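Local coordinates for NADH kinase POS5, mitochondrial (Saccharomyces cerevisiae, PDB 3AFO), which phosphorylates NADH and, with about half the preference, NAD(+) at the expense of ATP, supplying the cell with the reductant NADPH, at residues I46-K49 / S54-E57; L118-L121 / T126-H129; S132-G135 / V139-V142; L143-G148 / S154-K159. One frame throughout, in Å; residues are numbered along the deposited sequence. Where two conformers were deposited one is given.

Interaction 1 of 4, residues I46-K49 / S54-E57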
loop_
_atom_site.group_PDB
_atom_site.type_symbol
_atom_site.label_atom_id
_atom_site.label_comp_id
_atom_site.label_asym_id
_atom_site.label_seq_id
_atom_site.Cartn_x
_atom_site.Cartn_y
_atom_site.Cartn_z
ATOM N N ILE A 46 8.657 -35.540 19.601
ATOM C CA ILE A 46 9.304 -34.263 19.890
ATOM C C ILE A 46 10.292 -33.907 18.794
ATOM O O ILE A 46 11.160 -34.715 18.438
ATOM C CB ILE A 46 10.037 -34.263 21.263
ATOM C CG1 ILE A 46 9.144 -34.845 22.357
ATOM C CG2 ILE A 46 10.479 -32.839 21.642
ATOM C CD1 ILE A 46 9.900 -35.253 23.593
ATOM N N THR A 47 10.145 -32.699 18.254
ATOM C CA THR A 47 11.055 -32.184 17.239
ATOM C C THR A 47 11.668 -30.881 17.730
ATOM O O THR A 47 11.082 -30.188 18.564
ATOM C CB THR A 47 10.330 -31.917 15.901
ATOM O OG1 THR A 47 9.451 -30.794 16.044
ATOM C CG2 THR A 47 9.523 -33.117 15.492
ATOM N N LYS A 48 12.848 -30.553 17.213
ATOM C CA LYS A 48 13.526 -29.319 17.615
ATOM C C LYS A 48 14.187 -28.638 16.435
ATOM O O LYS A 48 14.481 -29.265 15.423
ATOM C CB LYS A 48 14.563 -29.593 18.709
ATOM C CG LYS A 48 15.741 -30.461 18.272
ATOM C CD LYS A 48 16.757 -30.608 19.398
ATOM C CE LYS A 48 17.869 -31.600 19.032
ATOM N NZ LYS A 48 18.622 -31.217 17.792
ATOM N N LYS A 49 14.418 -27.340 16.575
ATOM C CA LYS A 49 15.181 -26.623 15.581
ATOM C C LYS A 49 16.609 -27.168 15.624
ATOM O O LYS A 49 17.231 -27.206 16.693
ATOM C CB LYS A 49 15.141 -25.119 15.849
ATOM C CG LYS A 49 15.828 -24.303 14.751
ATOM C CD LYS A 49 15.733 -22.825 15.034
ATOM C CE LYS A 49 16.695 -22.056 14.159
ATOM N NZ LYS A 49 16.986 -20.760 14.818
ATOM N N SER A 54 20.197 -24.348 22.662
ATOM C CA SER A 54 19.030 -24.184 23.516
ATOM C C SER A 54 17.943 -25.259 23.269
ATOM O O SER A 54 17.317 -25.726 24.214
ATOM C CB SER A 54 18.435 -22.773 23.366
ATOM O OG SER A 54 17.754 -22.624 22.130
ATOM N N THR A 55 17.720 -25.646 22.011
ATOM C CA THR A 55 16.644 -26.614 21.717
ATOM C C THR A 55 17.060 -28.069 21.983
ATOM O O THR A 55 16.222 -28.894 22.340
ATOM C CB THR A 55 16.045 -26.474 20.292
ATOM O OG1 THR A 55 16.967 -26.968 19.315
ATOM C CG2 THR A 55 15.678 -25.016 19.980
ATOM N N ARG A 56 18.342 -28.376 21.800
ATOM C CA ARG A 56 18.881 -29.676 22.195
ATOM C C ARG A 56 18.830 -29.815 23.722
ATOM O O ARG A 56 18.401 -30.847 24.250
ATOM C CB ARG A 56 20.298 -29.857 21.647
ATOM C CG ARG A 56 20.953 -31.206 21.960
ATOM C CD ARG A 56 22.295 -31.350 21.216
ATOM N NE ARG A 56 23.235 -32.233 21.914
ATOM C CZ ARG A 56 24.358 -32.722 21.384
ATOM N NH1 ARG A 56 24.702 -32.434 20.129
ATOM N NH2 ARG A 56 25.144 -33.516 22.110
ATOM N N GLU A 57 19.222 -28.757 24.427
ATOM C CA GLU A 57 19.137 -28.719 25.883
ATOM C C GLU A 57 17.707 -28.857 26.376
ATOM O O GLU A 57 17.443 -29.598 27.329
ATOM C CB GLU A 57 19.760 -27.431 26.425
ATOM C CG GLU A 57 21.298 -27.448 26.415
ATOM C CD GLU A 57 21.910 -26.064 26.582
ATOM O OE1 GLU A 57 21.282 -25.198 27.234
ATOM O OE2 GLU A 57 23.022 -25.842 26.051
#
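Thr55 and Lys49 meet through one short hydrogen bond, from Thr55 OG1 to Lys49 O at 2.6 Å. The hydroxyl approaches in the carbonyl plane, on a lone pair, with a C=O...donor angle of 143°. A Thr55 chi1 of 73° sets OG1 between the residue's own backbone N and carbonyl carbon and leaves the methyl to turn toward Lys49, where CG2 reaches CB at 4.2 Å. Thr52 O is a second acceptor for the same hydroxyl, whose one proton is probably shared between the two carbonyls, tying the helix to strand end and turn. The contact lies at the start of a beta-alpha-beta unit, where strand 43-48 passes into helix 53-69 before strand 74-76. Lys48 lies over the helix: its CB passes 3.6 Å from Thr55 OG1, and CD rests 3.4 Å from Thr55 O. Putting a valine in place of Thr55 would probably keep the packing against Lys48 CB but leave Lys49 O without its donor, weakening the hold of helix on strand end. Farther out, Lys48 runs beside Arg56, CE lying 4.0 Å from Arg56 CB. Lys48 NZ is salt-bridged to Glu84 of helix 79-86, Arg56 NE to Asp88 just past it.

Interaction 2 of 4, residues L118-L121 / T126-H129. With NAI (1,4-dihydronicotinamide adenine dinucleotide), chain C.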
loop_
_atom_site.group_PDB
_atom_site.type_symbol
_atom_site.label_atom_id
_atom_site.label_comp_id
_atom_site.label_asym_id
_atom_site.label_seq_id
_atom_site.Cartn_x
_atom_site.Cartn_y
_atom_site.Cartn_z
ATOM N N LEU A 118 2.289 -33.989 18.866
ATOM C CA LEU A 118 3.495 -33.371 18.346
ATOM C C LEU A 118 3.907 -32.228 19.275
ATOM O O LEU A 118 3.111 -31.333 19.542
ATOM C CB LEU A 118 3.278 -32.862 16.903
ATOM C CG LEU A 118 4.352 -31.940 16.284
ATOM C CD1 LEU A 118 5.705 -32.641 16.146
ATOM C CD2 LEU A 118 3.907 -31.350 14.932
ATOM N N VAL A 119 5.146 -32.283 19.772
ATOM C CA VAL A 119 5.718 -31.220 20.588
ATOM C C VAL A 119 6.900 -30.618 19.820
ATOM O O VAL A 119 7.817 -31.332 19.436
ATOM C CB VAL A 119 6.202 -31.735 21.972
ATOM C CG1 VAL A 119 6.952 -30.635 22.719
ATOM C CG2 VAL A 119 5.013 -32.237 22.832
ATOM N N THR A 120 6.858 -29.308 19.591
ATOM C CA THR A 120 7.927 -28.615 18.869
ATOM C C THR A 120 8.742 -27.702 19.802
ATOM O O THR A 120 8.195 -27.019 20.665
ATOM C CB THR A 120 7.374 -27.795 17.669
ATOM O OG1 THR A 120 6.451 -26.833 18.163
ATOM C CG2 THR A 120 6.649 -28.708 16.669
ATOM N N LEU A 121 10.055 -27.722 19.616
ATOM C CA LEU A 121 10.968 -26.919 20.409
ATOM C C LEU A 121 11.805 -26.036 19.470
ATOM O O LEU A 121 12.769 -26.492 18.862
ATOM C CB LEU A 121 11.862 -27.834 21.263
ATOM C CG LEU A 121 11.157 -28.822 22.197
ATOM C CD1 LEU A 121 12.149 -29.823 22.727
ATOM C CD2 LEU A 121 10.436 -28.135 23.352
ATOM N N THR A 126 9.996 -24.770 12.904
ATOM C CA THR A 126 9.941 -26.046 13.621
ATOM C C THR A 126 8.537 -26.647 13.573
ATOM O O THR A 126 8.383 -27.832 13.262
ATOM C CB THR A 126 10.415 -25.909 15.085
ATOM O OG1 THR A 126 11.591 -25.093 15.119
ATOM C CG2 THR A 126 10.734 -27.290 15.676
ATOM N N ILE A 127 7.533 -25.829 13.870
ATOM C CA ILE A 127 6.134 -26.221 13.703
ATOM C C ILE A 127 5.860 -26.650 12.256
ATOM O O ILE A 127 5.335 -27.740 12.021
ATOM C CB ILE A 127 5.183 -25.068 14.086
ATOM C CG1 ILE A 127 5.420 -24.642 15.536
ATOM C CG2 ILE A 127 3.726 -25.465 13.877
ATOM C CD1 ILE A 127 4.557 -23.479 15.970
ATOM N N LEU A 128 6.224 -25.792 11.294
ATOM C CA LEU A 128 5.979 -26.055 9.877
ATOM C C LEU A 128 6.527 -27.414 9.393
ATOM O O LEU A 128 5.799 -28.207 8.790
ATOM C CB LEU A 128 6.498 -24.891 9.005
ATOM C CG LEU A 128 5.745 -23.556 9.148
ATOM C CD1 LEU A 128 6.313 -22.555 8.161
ATOM C CD2 LEU A 128 4.250 -23.707 8.920
ATOM N N HIS A 129 7.804 -27.680 9.660
ATOM C CA HIS A 129 8.415 -28.957 9.275
ATOM C C HIS A 129 7.810 -30.144 10.029
ATOM O O HIS A 129 7.633 -31.213 9.451
ATOM C CB HIS A 129 9.942 -28.932 9.449
ATOM C CG HIS A 129 10.608 -27.757 8.798
ATOM N ND1 HIS A 129 11.823 -27.260 9.225
ATOM C CD2 HIS A 129 10.224 -26.969 7.763
ATOM C CE1 HIS A 129 12.163 -26.227 8.473
ATOM N NE2 HIS A 129 11.207 -26.025 7.583
HETATM P PA NAI C . 12.311 -18.567 7.684
HETATM O O1A NAI C . 12.983 -18.542 9.025
HETATM O O2A NAI C . 13.288 -18.273 6.422
HETATM O O5B NAI C . 11.209 -17.465 7.550
HETATM C C5B NAI C . 10.363 -17.332 8.587
HETATM C C4B NAI C . 10.330 -15.906 9.007
HETATM O O4B NAI C . 8.903 -15.664 8.879
HETATM C C3B NAI C . 10.645 -16.072 10.489
HETATM O O3B NAI C . 10.927 -14.792 11.059
HETATM C C2B NAI C . 9.317 -16.629 11.005
HETATM O O2B NAI C . 9.114 -16.334 12.381
HETATM C C1B NAI C . 8.303 -15.832 10.185
HETATM N N9A NAI C . 7.026 -16.584 10.025
HETATM C C8A NAI C . 6.856 -17.794 9.482
HETATM N N7A NAI C . 5.553 -18.118 9.532
HETATM C C5A NAI C . 4.894 -17.100 10.087
HETATM C C6A NAI C . 3.555 -16.847 10.394
HETATM N N6A NAI C . 2.573 -17.730 10.124
HETATM N N1A NAI C . 3.252 -15.673 10.983
HETATM C C2A NAI C . 4.177 -14.770 11.270
HETATM N N3A NAI C . 5.456 -14.979 10.989
HETATM C C4A NAI C . 5.839 -16.129 10.407
HETATM O O3 NAI C . 11.626 -20.034 7.320
HETATM P PN NAI C . 10.586 -20.780 8.291
HETATM O O1N NAI C . 10.698 -20.233 9.682
HETATM O O2N NAI C . 10.744 -22.212 7.960
HETATM O O5D NAI C . 9.103 -20.319 7.780
HETATM C C5D NAI C . 8.717 -20.501 6.428
HETATM C C4D NAI C . 7.931 -19.287 5.960
HETATM O O4D NAI C . 8.901 -18.267 5.627
HETATM C C3D NAI C . 7.221 -19.503 4.633
HETATM O O3D NAI C . 5.966 -20.170 4.826
HETATM C C2D NAI C . 7.024 -18.045 4.158
HETATM O O2D NAI C . 5.713 -17.589 4.524
HETATM C C1D NAI C . 8.092 -17.272 4.986
HETATM N N1N NAI C . 8.906 -16.486 4.044
HETATM C C2N NAI C . 8.837 -15.101 4.147
HETATM C C3N NAI C . 9.551 -14.286 3.285
HETATM C C7N NAI C . 9.442 -12.750 3.466
HETATM O O7N NAI C . 10.074 -11.960 2.768
HETATM N N7N NAI C . 8.632 -12.360 4.430
HETATM C C4N NAI C . 10.355 -14.875 2.300
HETATM C C5N NAI C . 10.434 -16.278 2.176
HETATM C C6N NAI C . 9.707 -17.099 3.040
#
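Strand 117-122 and helix 124-132 come closest where Thr120 CA lies 6.0 Å from Ile127 CA, the chain having turned back within a few residues to lay the helix against the strand it has just left. The pair opens a beta-alpha-beta unit completed by strand 142-146, and the GGDG sequence characteristic of NAD kinases spans the tight turn between them and the first residues of the helix. Across the contact itself there is no hydrogen bond; two threonines and an isoleucine meet by shape. Thr120 offers its two branches to different parts of the helix. OG1 faces Ile127 CG1 at 3.6 Å, the two side chains crossing at about a right angle, while CG2 leans on the helix backbone, 3.9 Å from Ile127 CA. Thr126 fills the place beside it. With chi1 at -43°, Thr126 CG2 stands anti to the backbone N and is directed to the strand, 3.9 Å from Thr120 CB and equally near Leu121 O. That leaves Thr126 OG1 to accept from Gly123 N, so the polar branch braces the turn while the methyl packs. Ile127 also touches Ala144 of the next strand. On another side of the helix the NADH is met by Leu128 and His129, both part of its pocket, and Asp124, at the start of the same helix, is hydrogen-bonded to the ligand. Leu128 CD1 lies 3.6 Å from NADH O5D, and His129 NE2 approaches the phosphate obliquely, 3.9 Å from O2N.

Interaction 3 of 4, residues S132-G135 / V139-V142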
loop_
_atom_site.group_PDB
_atom_site.type_symbol
_atom_site.label_atom_id
_atom_site.label_comp_id
_atom_site.label_asym_id
_atom_site.label_seq_id
_atom_site.Cartn_x
_atom_site.Cartn_y
_atom_site.Cartn_z
ATOM N N SER A 132 4.380 -30.774 8.607
ATOM C CA SER A 132 4.635 -31.216 7.240
ATOM C C SER A 132 4.774 -32.731 7.099
ATOM O O SER A 132 4.412 -33.303 6.066
ATOM C CB SER A 132 5.907 -30.552 6.726
ATOM O OG SER A 132 6.076 -30.827 5.366
ATOM N N MET A 133 5.327 -33.363 8.132
ATOM C CA MET A 133 5.426 -34.822 8.203
ATOM C C MET A 133 4.078 -35.518 8.068
ATOM O O MET A 133 4.001 -36.589 7.482
ATOM C CB MET A 133 6.048 -35.238 9.534
ATOM C CG MET A 133 7.472 -35.717 9.459
ATOM S SD MET A 133 7.705 -36.836 10.857
ATOM C CE MET A 133 9.301 -37.541 10.487
ATOM N N PHE A 134 3.031 -34.909 8.619
ATOM C CA PHE A 134 1.688 -35.501 8.656
ATOM C C PHE A 134 0.802 -35.077 7.475
ATOM O O PHE A 134 -0.439 -35.078 7.579
ATOM C CB PHE A 134 1.003 -35.157 9.981
ATOM C CG PHE A 134 1.754 -35.640 11.192
ATOM C CD1 PHE A 134 1.508 -36.905 11.717
ATOM C CD2 PHE A 134 2.719 -34.838 11.798
ATOM C CE1 PHE A 134 2.211 -37.365 12.839
ATOM C CE2 PHE A 134 3.428 -35.289 12.927
ATOM C CZ PHE A 134 3.167 -36.562 13.445
ATOM N N GLY A 135 1.455 -34.743 6.359
ATOM C CA GLY A 135 0.801 -34.234 5.152
ATOM C C GLY A 135 -0.408 -35.006 4.666
ATOM O O GLY A 135 -1.518 -34.466 4.631
ATOM N N VAL A 139 -3.342 -34.903 11.335
ATOM C CA VAL A 139 -2.329 -34.256 12.167
ATOM C C VAL A 139 -2.702 -34.366 13.649
ATOM O O VAL A 139 -3.798 -33.980 14.053
ATOM C CB VAL A 139 -2.111 -32.760 11.768
ATOM C CG1 VAL A 139 -0.858 -32.195 12.436
ATOM C CG2 VAL A 139 -2.006 -32.613 10.252
ATOM N N PRO A 140 -1.792 -34.909 14.478
ATOM C CA PRO A 140 -2.046 -34.919 15.915
ATOM C C PRO A 140 -2.024 -33.481 16.446
ATOM O O PRO A 140 -1.474 -32.601 15.782
ATOM C CB PRO A 140 -0.855 -35.709 16.471
ATOM C CG PRO A 140 0.217 -35.564 15.443
ATOM C CD PRO A 140 -0.492 -35.509 14.133
ATOM N N PRO A 141 -2.605 -33.244 17.638
ATOM C CA PRO A 141 -2.530 -31.939 18.292
ATOM C C PRO A 141 -1.081 -31.472 18.408
ATOM O O PRO A 141 -0.171 -32.303 18.547
ATOM C CB PRO A 141 -3.104 -32.212 19.680
ATOM C CG PRO A 141 -3.946 -33.430 19.514
ATOM C CD PRO A 141 -3.340 -34.234 18.447
ATOM N N VAL A 142 -0.874 -30.158 18.341
ATOM C CA VAL A 142 0.476 -29.578 18.311
ATOM C C VAL A 142 0.725 -28.694 19.529
ATOM O O VAL A 142 -0.003 -27.727 19.774
ATOM C CB VAL A 142 0.714 -28.750 17.015
ATOM C CG1 VAL A 142 2.152 -28.208 16.966
ATOM C CG2 VAL A 142 0.423 -29.591 15.774
#
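Val139 meets Phe134, part of a type I turn from Ser132 to Gly135, at the root of the aromatic side chain, its CG2 lying 3.9 Å from Phe134 CB. With CG2 beside its own backbone N, the valine directs this methyl at the phenylalanine and also leans on Val131 of the preceding helix. Next comes Pro140, which carries the main interaction: its CD sits over one face of the Phe134 ring in a CH-pi contact, 3.5 Å from the ring centroid and only 16° off the normal. The proline lies toward the rim, with CD 3.4 Å from Phe134 CD1 and CG 3.7 Å from CZ, and the two side chains cross at about a right angle. A leucine in place of Phe134 would probably lose this flat surface, leaving Pro140 CD without its aromatic partner and opening a gap near Val112 and Thr115, which also touch the phenylalanine. Pro141 O accepts from Leu118 N, leading the chain into the sheet, and Val142 starts strand 142-146 with its side chain against Val131 and Leu118. The contact thus closes the link from helix 124-132 to that strand, within the alpha/beta part of the kinase. Two carbonyls find donors elsewhere, Phe134 O at Arg180 and Val139 O at Arg351; with no hydrogen bond between the segments, the contact depends on shape and the CH-pi fit.

Interaction 4 of 4, residues L143-G148 / S154-K159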
loop_
_atom_site.group_PDB
_atom_site.type_symbol
_atom_site.label_atom_id
_atom_site.label_comp_id
_atom_site.label_asym_id
_atom_site.label_seq_id
_atom_site.Cartn_x
_atom_site.Cartn_y
_atom_site.Cartn_z
ATOM N N LEU A 143 1.759 -29.041 20.289
ATOM C CA LEU A 143 2.155 -28.291 21.477
ATOM C C LEU A 143 3.479 -27.620 21.171
ATOM O O LEU A 143 4.492 -28.291 20.980
ATOM C CB LEU A 143 2.307 -29.217 22.703
ATOM C CG LEU A 143 2.722 -28.538 24.021
ATOM C CD1 LEU A 143 1.826 -27.358 24.356
ATOM C CD2 LEU A 143 2.799 -29.528 25.211
ATOM N N ALA A 144 3.455 -26.288 21.125
ATOM C CA ALA A 144 4.561 -25.542 20.559
ATOM C C ALA A 144 5.238 -24.651 21.606
ATOM O O ALA A 144 4.602 -23.769 22.193
ATOM C CB ALA A 144 4.077 -24.721 19.358
ATOM N N PHE A 145 6.523 -24.902 21.841
ATOM C CA PHE A 145 7.313 -24.098 22.779
ATOM C C PHE A 145 8.355 -23.270 22.051
ATOM O O PHE A 145 9.121 -23.794 21.248
ATOM C CB PHE A 145 8.035 -24.987 23.796
ATOM C CG PHE A 145 7.115 -25.711 24.739
ATOM C CD1 PHE A 145 6.512 -25.043 25.794
ATOM C CD2 PHE A 145 6.886 -27.079 24.587
ATOM C CE1 PHE A 145 5.669 -25.721 26.683
ATOM C CE2 PHE A 145 6.057 -27.761 25.467
ATOM C CZ PHE A 145 5.443 -27.083 26.513
ATOM N N ALA A 146 8.394 -21.981 22.366
ATOM C CA ALA A 146 9.320 -21.040 21.734
ATOM C C ALA A 146 10.696 -21.048 22.392
ATOM O O ALA A 146 10.834 -20.734 23.583
ATOM C CB ALA A 146 8.736 -19.647 21.767
ATOM N N LEU A 147 11.707 -21.416 21.616
ATOM C CA LEU A 147 13.088 -21.344 22.065
ATOM C C LEU A 147 13.901 -20.580 21.044
ATOM O O LEU A 147 13.604 -20.636 19.855
ATOM C CB LEU A 147 13.676 -22.742 22.255
ATOM C CG LEU A 147 13.190 -23.413 23.543
ATOM C CD1 LEU A 147 12.725 -24.820 23.271
ATOM C CD2 LEU A 147 14.248 -23.353 24.648
ATOM N N GLY A 148 14.934 -19.885 21.510
ATOM C CA GLY A 148 15.795 -19.102 20.622
ATOM C C GLY A 148 15.069 -17.850 20.154
ATOM O O GLY A 148 14.247 -17.277 20.885
ATOM N N SER A 154 4.412 -20.197 18.023
ATOM C CA SER A 154 4.549 -20.918 19.297
ATOM C C SER A 154 4.033 -20.087 20.470
ATOM O O SER A 154 4.634 -19.064 20.809
ATOM C CB SER A 154 6.008 -21.312 19.543
ATOM O OG SER A 154 6.560 -22.007 18.436
ATOM N N PRO A 155 2.924 -20.516 21.107
ATOM C CA PRO A 155 2.349 -19.665 22.148
ATOM C C PRO A 155 3.013 -19.770 23.535
ATOM O O PRO A 155 2.730 -18.936 24.393
ATOM C CB PRO A 155 0.890 -20.157 22.246
ATOM C CG PRO A 155 0.717 -21.181 21.150
ATOM C CD PRO A 155 2.088 -21.707 20.884
ATOM N N PHE A 156 3.856 -20.780 23.756
ATOM C CA PHE A 156 4.413 -21.041 25.089
ATOM C C PHE A 156 5.910 -20.860 25.172
ATOM O O PHE A 156 6.659 -21.294 24.294
ATOM C CB PHE A 156 4.080 -22.471 25.555
ATOM C CG PHE A 156 2.615 -22.773 25.570
ATOM C CD1 PHE A 156 1.813 -22.298 26.595
ATOM C CD2 PHE A 156 2.031 -23.505 24.538
ATOM C CE1 PHE A 156 0.442 -22.551 26.601
ATOM C CE2 PHE A 156 0.670 -23.758 24.535
ATOM C CZ PHE A 156 -0.122 -23.287 25.573
ATOM N N ASP A 157 6.335 -20.233 26.260
ATOM C CA ASP A 157 7.731 -20.208 26.664
ATOM C C ASP A 157 8.061 -21.611 27.159
ATOM O O ASP A 157 7.284 -22.188 27.901
ATOM C CB ASP A 157 7.883 -19.219 27.824
ATOM C CG ASP A 157 9.330 -18.857 28.112
ATOM O OD1 ASP A 157 10.222 -19.742 28.067
ATOM O OD2 ASP A 157 9.573 -17.666 28.410
ATOM N N PHE A 158 9.217 -22.144 26.771
ATOM C CA PHE A 158 9.630 -23.478 27.240
ATOM C C PHE A 158 9.703 -23.608 28.768
ATOM O O PHE A 158 9.543 -24.710 29.300
ATOM C CB PHE A 158 10.944 -23.947 26.596
ATOM C CG PHE A 158 11.427 -25.292 27.121
ATOM C CD1 PHE A 158 10.797 -26.471 26.730
ATOM C CD2 PHE A 158 12.483 -25.365 28.035
ATOM C CE1 PHE A 158 11.223 -27.719 27.225
ATOM C CE2 PHE A 158 12.910 -26.600 28.541
ATOM C CZ PHE A 158 12.274 -27.782 28.133
ATOM N N LYS A 159 9.955 -22.485 29.445
ATOM C CA LYS A 159 9.967 -22.411 30.909
ATOM C C LYS A 159 8.687 -22.958 31.523
ATOM O O LYS A 159 8.713 -23.529 32.616
ATOM C CB LYS A 159 10.160 -20.964 31.379
ATOM C CG LYS A 159 11.590 -20.586 31.744
ATOM C CD LYS A 159 12.438 -20.280 30.523
ATOM C CE LYS A 159 13.638 -19.425 30.905
ATOM N NZ LYS A 159 14.567 -19.195 29.752
HETATM O O HOH W 1 7.817 -24.515 18.507
#
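Phe145 and Phe158 meet in a T-shaped pair, the edge of Phe158 directed at the face of Phe145, with centroids 5.9 Å apart and planes at 85°. With CG anti to the backbone N (chi1 177°), the Phe158 ring passes Leu147, whose CG packs 3.8 Å from Phe158 CB. Phe158 also stacks with His161, while its backbone N is buried with no partner in the model. Phe145 shares its side of the sheet with Phe156. Their side chains cross obliquely, and Phe145 CD1 comes within 3.5 Å of Phe156 CB rather than stacking ring on ring. Leu143 crosses Phe156 at about a right angle, touching CE2 with its CD1, and Ala144 O lies at the edge of the Phe156 ring, in its plane. A short parallel pairing runs beneath. Ala146 N gives Phe156 O a nearly straight bond of 2.7 Å, whereas the bond from Phe156 N to Ala144 O is long, 3.5 Å, and weak. A water donates to Phe145 O and is bonded to Ser154 OG, adding a bridge between the segments. Asp157, on the face of Ala146, uses OD1 to accept from Lys159 N in an Asx turn. Strand 156-157 is the sheet's last within this chain; helix 161-169 packs on Phe145 and Phe156 through His161 and Val164, helix 53-69 on Leu147 and Phe158, and helix 124-132 on Ala144 and Ser154.

Overall arrangement
Three of the four contacts rest on one parallel sheet, and interaction 3 closes the loop that leads into it. Interactions 1 and 2 repeat one principle, a helix folded back on its own strand, and are joined by backbone bonds between Thr47, Lys49 and Leu121. Place sets their chemistry: buried interaction 2 relies on side-chain packing without a hydrogen bond, near the NADH, while partly exposed interaction 1 adds a hydroxyl-carbonyl bond and charged ends. Interaction 3, also buried, is wholly apolar between its segments. Interaction 4, at the sheet margin and partly exposed, alone combines strand pairing with aromatic contacts; its Leu147 packs on Thr55 of interaction 1.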